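Local coordinates for protein GH61E (Thielavia terrestris, PDB 3EJA) that is a lytic polysaccharide monooxygenase that uses an active-site copper to cleave crystalline and amorphous polysaccharides by oxidising glycosidic bonds, at residues 1-5 with 21-27; 123-127 with 204-208. One frame throughout, in Å; residues are numbered along the deposited sequence.

Contact 1: residues 1-5 with 21-27. With MG (magnesium ion), chain F.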
loop_
_atom_site.group_PDB
_atom_site.type_symbol
_atom_site.label_atom_id
_atom_site.label_comp_id
_atom_site.label_asym_id
_atom_site.label_seq_id
_atom_site.Cartn_x
_atom_site.Cartn_y
_atom_site.Cartn_z
ATOM N N HIS A 1 -12.995 6.231 5.937
ATOM C CA HIS A 1 -12.955 5.053 6.850
ATOM C C HIS A 1 -13.253 3.770 6.108
ATOM O O HIS A 1 -14.401 3.460 5.763
ATOM C CB HIS A 1 -13.873 5.266 8.055
ATOM C CG HIS A 1 -13.244 6.106 9.126
ATOM N ND1 HIS A 1 -12.752 7.372 8.880
ATOM C CD2 HIS A 1 -12.994 5.852 10.432
ATOM C CE1 HIS A 1 -12.241 7.868 9.996
ATOM N NE2 HIS A 1 -12.375 6.965 10.950
ATOM N N TYR A 2 -12.179 3.049 5.815
ATOM C CA TYR A 2 -12.274 1.787 5.101
ATOM C C TYR A 2 -11.093 0.905 5.441
ATOM O O TYR A 2 -10.002 1.389 5.752
ATOM C CB TYR A 2 -12.376 1.986 3.575
ATOM C CG TYR A 2 -11.797 3.293 3.049
ATOM C CD1 TYR A 2 -12.591 4.448 2.980
ATOM C CD2 TYR A 2 -10.474 3.374 2.616
ATOM C CE1 TYR A 2 -12.079 5.656 2.504
ATOM C CE2 TYR A 2 -9.949 4.586 2.128
ATOM C CZ TYR A 2 -10.766 5.716 2.079
ATOM O OH TYR A 2 -10.280 6.913 1.605
ATOM N N THR A 3 -11.336 -0.397 5.381
ATOM C CA THR A 3 -10.288 -1.383 5.549
ATOM C C THR A 3 -9.824 -1.855 4.171
ATOM O O THR A 3 -10.487 -1.596 3.152
ATOM C CB THR A 3 -10.804 -2.596 6.363
ATOM O OG1 THR A 3 -11.960 -3.134 5.716
ATOM C CG2 THR A 3 -11.178 -2.178 7.783
ATOM N N TRP A 4 -8.690 -2.551 4.147
ATOM C CA TRP A 4 -8.244 -3.300 2.972
ATOM C C TRP A 4 -8.208 -4.797 3.375
ATOM O O TRP A 4 -7.129 -5.344 3.629
ATOM C CB TRP A 4 -6.837 -2.850 2.564
ATOM C CG TRP A 4 -6.703 -1.512 1.882
ATOM C CD1 TRP A 4 -6.316 -0.335 2.458
ATOM C CD2 TRP A 4 -6.895 -1.232 0.485
ATOM N NE1 TRP A 4 -6.271 0.665 1.513
ATOM C CE2 TRP A 4 -6.614 0.142 0.293
ATOM C CE3 TRP A 4 -7.280 -2.006 -0.620
ATOM C CZ2 TRP A 4 -6.707 0.762 -0.962
ATOM C CZ3 TRP A 4 -7.368 -1.392 -1.872
ATOM C CH2 TRP A 4 -7.089 -0.017 -2.027
ATOM N N PRO A 5 -9.391 -5.446 3.482
ATOM C CA PRO A 5 -9.463 -6.737 4.190
ATOM C C PRO A 5 -9.160 -8.013 3.377
ATOM O O PRO A 5 -8.910 -9.063 3.977
ATOM C CB PRO A 5 -10.912 -6.770 4.679
ATOM C CG PRO A 5 -11.688 -6.042 3.588
ATOM C CD PRO A 5 -10.721 -5.002 3.010
ATOM N N ASN A 21 -7.265 -1.700 12.390
ATOM C CA ASN A 21 -8.551 -1.032 12.151
ATOM C C ASN A 21 -9.683 -1.977 11.695
ATOM O O ASN A 21 -10.692 -1.521 11.146
ATOM C CB ASN A 21 -8.379 0.135 11.157
ATOM C CG ASN A 21 -8.223 -0.328 9.711
ATOM O OD1 ASN A 21 -7.882 -1.482 9.441
ATOM N ND2 ASN A 21 -8.494 0.576 8.769
ATOM N N TRP A 22 -9.523 -3.283 11.934
ATOM C CA TRP A 22 -10.498 -4.263 11.438
ATOM C C TRP A 22 -11.923 -4.047 11.972
ATOM O O TRP A 22 -12.899 -4.433 11.329
ATOM C CB TRP A 22 -10.014 -5.709 11.639
ATOM C CG TRP A 22 -10.132 -6.256 13.030
ATOM C CD1 TRP A 22 -9.199 -6.195 14.024
ATOM C CD2 TRP A 22 -11.249 -6.978 13.568
ATOM N NE1 TRP A 22 -9.672 -6.826 15.155
ATOM C CE2 TRP A 22 -10.927 -7.317 14.895
ATOM C CE3 TRP A 22 -12.498 -7.362 13.051
ATOM C CZ2 TRP A 22 -11.813 -8.021 15.723
ATOM C CZ3 TRP A 22 -13.378 -8.065 13.870
ATOM C CH2 TRP A 22 -13.033 -8.384 15.188
ATOM N N GLN A 23 -12.040 -3.408 13.128
ATOM C CA GLN A 23 -13.361 -3.106 13.689
ATOM C C GLN A 23 -13.848 -1.680 13.413
ATOM O O GLN A 23 -15.038 -1.471 13.175
ATOM C CB GLN A 23 -13.377 -3.358 15.197
ATOM C CG GLN A 23 -12.691 -4.655 15.589
ATOM C CD GLN A 23 -12.679 -4.911 17.080
ATOM O OE1 GLN A 23 -11.610 -5.075 17.694
ATOM N NE2 GLN A 23 -13.857 -4.961 17.675
ATOM N N ASP A 24 -12.944 -0.705 13.469
ATOM C CA ASP A 24 -13.346 0.715 13.454
ATOM C C ASP A 24 -13.110 1.447 12.132
ATOM O O ASP A 24 -13.450 2.632 11.996
ATOM C CB ASP A 24 -12.661 1.466 14.590
ATOM C CG ASP A 24 -11.148 1.519 14.436
ATOM O OD1 ASP A 24 -10.632 1.210 13.339
ATOM O OD2 ASP A 24 -10.468 1.885 15.420
ATOM N N ASN A 25 -12.505 0.744 11.177
ATOM C CA ASN A 25 -12.128 1.311 9.880
ATOM C C ASN A 25 -11.305 2.611 9.985
ATOM O O ASN A 25 -11.307 3.408 9.043
ATOM C CB ASN A 25 -13.370 1.518 8.998
ATOM C CG ASN A 25 -14.290 0.313 8.988
ATOM O OD1 ASN A 25 -15.185 0.198 9.828
ATOM N ND2 ASN A 25 -14.099 -0.573 8.024
ATOM N N GLY A 26 -10.619 2.805 11.126
ATOM C CA GLY A 26 -9.762 3.973 11.397
ATOM C C GLY A 26 -8.526 4.048 10.517
ATOM O O GLY A 26 -8.384 3.270 9.575
ATOM N N TYR A 27 -7.607 4.959 10.842
ATOM C CA TYR A 27 -6.453 5.235 9.977
ATOM C C TYR A 27 -5.147 5.396 10.763
ATOM O O TYR A 27 -5.170 5.590 11.979
ATOM C CB TYR A 27 -6.714 6.504 9.147
ATOM C CG TYR A 27 -6.981 7.729 9.994
ATOM C CD1 TYR A 27 -5.928 8.472 10.529
ATOM C CD2 TYR A 27 -8.282 8.142 10.262
ATOM C CE1 TYR A 27 -6.166 9.593 11.319
ATOM C CE2 TYR A 27 -8.531 9.268 11.043
ATOM C CZ TYR A 27 -7.466 9.983 11.569
ATOM O OH TYR A 27 -7.711 11.095 12.341
HETATM MG MG MG F . -12.714 8.124 6.822
HETATM O O HOH W 1 -7.391 0.671 6.167
HETATM O O HOH W 2 -7.041 -2.023 6.744
HETATM O O HOH W 3 -14.776 8.833 7.012
#
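The imidazole of His1 meets Asp24 O at its edge, near the ring plane, with His1 CD2 3.6 Å from that oxygen, while Asn25 O, Gly26 CA and the Tyr27 ring approach it obliquely. His1 CE1 in turn lies at the edge of the Tyr27 ring, 4.0 Å from Tyr27 CD2, the two planes almost perpendicular at 89°. Asn25 O lies close to the terminal residue, where His1 CA makes a CA-H...O contact to it at 3.2 Å. With CG anti to its carbonyl carbon (chi1 -81°), His1 brings ND1 round to the side of its own amino nitrogen, and both bind the magnesium ion, at 2.2 Å from ND1 and 2.1 Å from N. His68, Tyr153 and a water also belong to this site, the histidine brace of AA9 enzymes, which probably takes copper in catalysis. Further along, Thr3 CG2 comes obliquely to the amide of Asn25, 3.3 Å from Asn25 ND2. The amide of Asn21 works on both segments: ND2 donates to Gly26 O at 2.8 Å and to a water held by Tyr2 O, while OD1 accepts from a second water bound to Trp4 N. A leucine in place of Asn21 would probably leave Gly26 O and both waters without this partner, and break the water bridges to Tyr2 and Trp4. An Asx turn, Gly26 N to Asp24 OD1, shapes the same loop. Strand 3-7 edges its sheet beside strand 57-63, and the loop flanks its start, with Tyr27 reaching Gln151 and Tyr153 of strand 151-162.

Contact 2: residues 123-127 with 204-208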
loop_
_atom_site.group_PDB
_atom_site.type_symbol
_atom_site.label_atom_id
_atom_site.label_comp_id
_atom_site.label_asym_id
_atom_site.label_seq_id
_atom_site.Cartn_x
_atom_site.Cartn_y
_atom_site.Cartn_z
ATOM N N ILE A 123 1.561 -7.507 -10.653
ATOM C CA ILE A 123 2.762 -8.128 -10.109
ATOM C C ILE A 123 3.807 -8.109 -11.220
ATOM O O ILE A 123 3.589 -8.727 -12.270
ATOM C CB ILE A 123 2.505 -9.578 -9.606
ATOM C CG1 ILE A 123 1.288 -9.636 -8.671
ATOM C CG2 ILE A 123 3.758 -10.152 -8.945
ATOM C CD1 ILE A 123 1.402 -8.804 -7.368
ATOM N N PRO A 124 4.934 -7.391 -11.004
ATOM C CA PRO A 124 5.933 -7.262 -12.072
ATOM C C PRO A 124 6.420 -8.637 -12.537
ATOM O O PRO A 124 6.617 -9.527 -11.709
ATOM C CB PRO A 124 7.064 -6.465 -11.408
ATOM C CG PRO A 124 6.412 -5.730 -10.294
ATOM C CD PRO A 124 5.341 -6.662 -9.786
ATOM N N PRO A 125 6.566 -8.825 -13.865
ATOM C CA PRO A 125 6.990 -10.118 -14.409
ATOM C C PRO A 125 8.458 -10.484 -14.118
ATOM O O PRO A 125 8.798 -11.671 -14.052
ATOM C CB PRO A 125 6.757 -9.953 -15.918
ATOM C CG PRO A 125 6.857 -8.497 -16.165
ATOM C CD PRO A 125 6.298 -7.840 -14.931
ATOM N N CYS A 126 9.306 -9.478 -13.924
ATOM C CA CYS A 126 10.757 -9.685 -13.878
ATOM C C CYS A 126 11.347 -9.905 -12.479
ATOM O O CYS A 126 12.526 -10.236 -12.355
ATOM C CB CYS A 126 11.474 -8.518 -14.562
ATOM S SG CYS A 126 11.287 -6.964 -13.678
ATOM N N ILE A 127 10.545 -9.706 -11.434
ATOM C CA ILE A 127 11.027 -9.893 -10.056
ATOM C C ILE A 127 11.226 -11.372 -9.716
ATOM O O ILE A 127 10.580 -12.248 -10.300
ATOM C CB ILE A 127 10.122 -9.198 -8.991
ATOM C CG1 ILE A 127 8.680 -9.736 -9.053
ATOM C CG2 ILE A 127 10.195 -7.676 -9.154
ATOM C CD1 ILE A 127 7.772 -9.316 -7.886
ATOM N N ALA A 204 10.035 5.999 -6.725
ATOM C CA ALA A 204 9.420 5.801 -8.035
ATOM C C ALA A 204 8.854 4.385 -8.162
ATOM O O ALA A 204 9.391 3.450 -7.568
ATOM C CB ALA A 204 10.445 6.046 -9.137
ATOM N N VAL A 205 7.785 4.236 -8.939
ATOM C CA VAL A 205 7.223 2.924 -9.263
ATOM C C VAL A 205 8.300 2.104 -9.962
ATOM O O VAL A 205 8.944 2.580 -10.911
ATOM C CB VAL A 205 5.986 3.016 -10.208
ATOM C CG1 VAL A 205 5.492 1.623 -10.627
ATOM C CG2 VAL A 205 4.861 3.768 -9.548
ATOM N N PHE A 206 8.514 0.888 -9.471
ATOM C CA PHE A 206 9.390 -0.053 -10.141
ATOM C C PHE A 206 8.718 -0.592 -11.403
ATOM O O PHE A 206 7.556 -0.963 -11.382
ATOM C CB PHE A 206 9.775 -1.220 -9.220
ATOM C CG PHE A 206 10.517 -2.333 -9.932
ATOM C CD1 PHE A 206 11.862 -2.188 -10.260
ATOM C CD2 PHE A 206 9.859 -3.509 -10.302
ATOM C CE1 PHE A 206 12.548 -3.209 -10.938
ATOM C CE2 PHE A 206 10.540 -4.533 -10.975
ATOM C CZ PHE A 206 11.883 -4.380 -11.292
ATOM N N SER A 207 9.468 -0.638 -12.494
ATOM C CA SER A 207 9.001 -1.258 -13.726
ATOM C C SER A 207 10.096 -2.122 -14.340
ATOM O O SER A 207 11.296 -1.833 -14.218
ATOM C CB SER A 207 8.547 -0.199 -14.736
ATOM O OG SER A 207 9.605 0.705 -14.997
ATOM N N CYS A 208 9.667 -3.189 -15.001
ATOM C CA CYS A 208 10.568 -4.108 -15.684
ATOM C C CYS A 208 11.016 -3.539 -17.029
ATOM O O CYS A 208 12.138 -3.797 -17.467
ATOM C CB CYS A 208 9.879 -5.458 -15.878
ATOM S SG CYS A 208 9.479 -6.286 -14.321
ATOM O OXT CYS A 208 10.266 -2.819 -17.702
#
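Cys208, Phe206 and Cys126 carry this contact, and a disulfide joins the two cysteines, Cys126 SG and Cys208 SG lying 2.0 Å apart. Its chi3 of -84° is close to the 90° magnitude that a relaxed disulfide prefers. With SG anti to its carbonyl carbon (chi1 -64°), Cys208 turns the sulfur toward Cys126 and two successive prolines, 3.6 Å from Pro125 CD and 3.8 Å from Pro124 CB. This is a covalent tie between the C-terminal residue and the loop that carries the chain from strand 118-122 of one sheet of the beta sandwich to strand 130-140 of the other, so the end of the chain is fastened to the body of the fold. Phe206 adds an aromatic ring beside the disulfide. Cys126 SG lies at the edge of this ring, 3.6 Å from Phe206 CZ and 4.7 Å from the centroid, in a sulfur-aromatic contact. Pro124 CB also comes in at the ring edge, and Ile127 CG2 approaches Phe206 CE2 obliquely at 3.6 Å. Thr167, Pro169 and Pro170 touch the Phe206 side chain from a nearby loop, and Thr167 is also hydrogen-bonded, backbone to backbone, with Cys126. Pro124 and Ile127 both touch Met76 of strand 72-78.

In the fold
From the N terminus, contact 1 forms first: residues 1-5 run into strand 3-7, and the chain returns as loop 21-27, closing a short excursion before helix 35-38. Strands 50-53, 57-63, 72-78, 96-100 and 118-122 follow before contact 2 opens in the next loop; strands 130-140 and 151-162 lie within the long loop it closes at the C terminus. The two contacts are therefore in series, neither nested nor crossed. The centres of contacts 1 and 2 are about 28 Å apart, on opposite sides of the chain's centre. Contact 1 ties the start of the chain to the loop beside the metal site, whereas contact 2, away from the annotated sites, fastens the tail beyond strand 151-162 to an inter-strand loop.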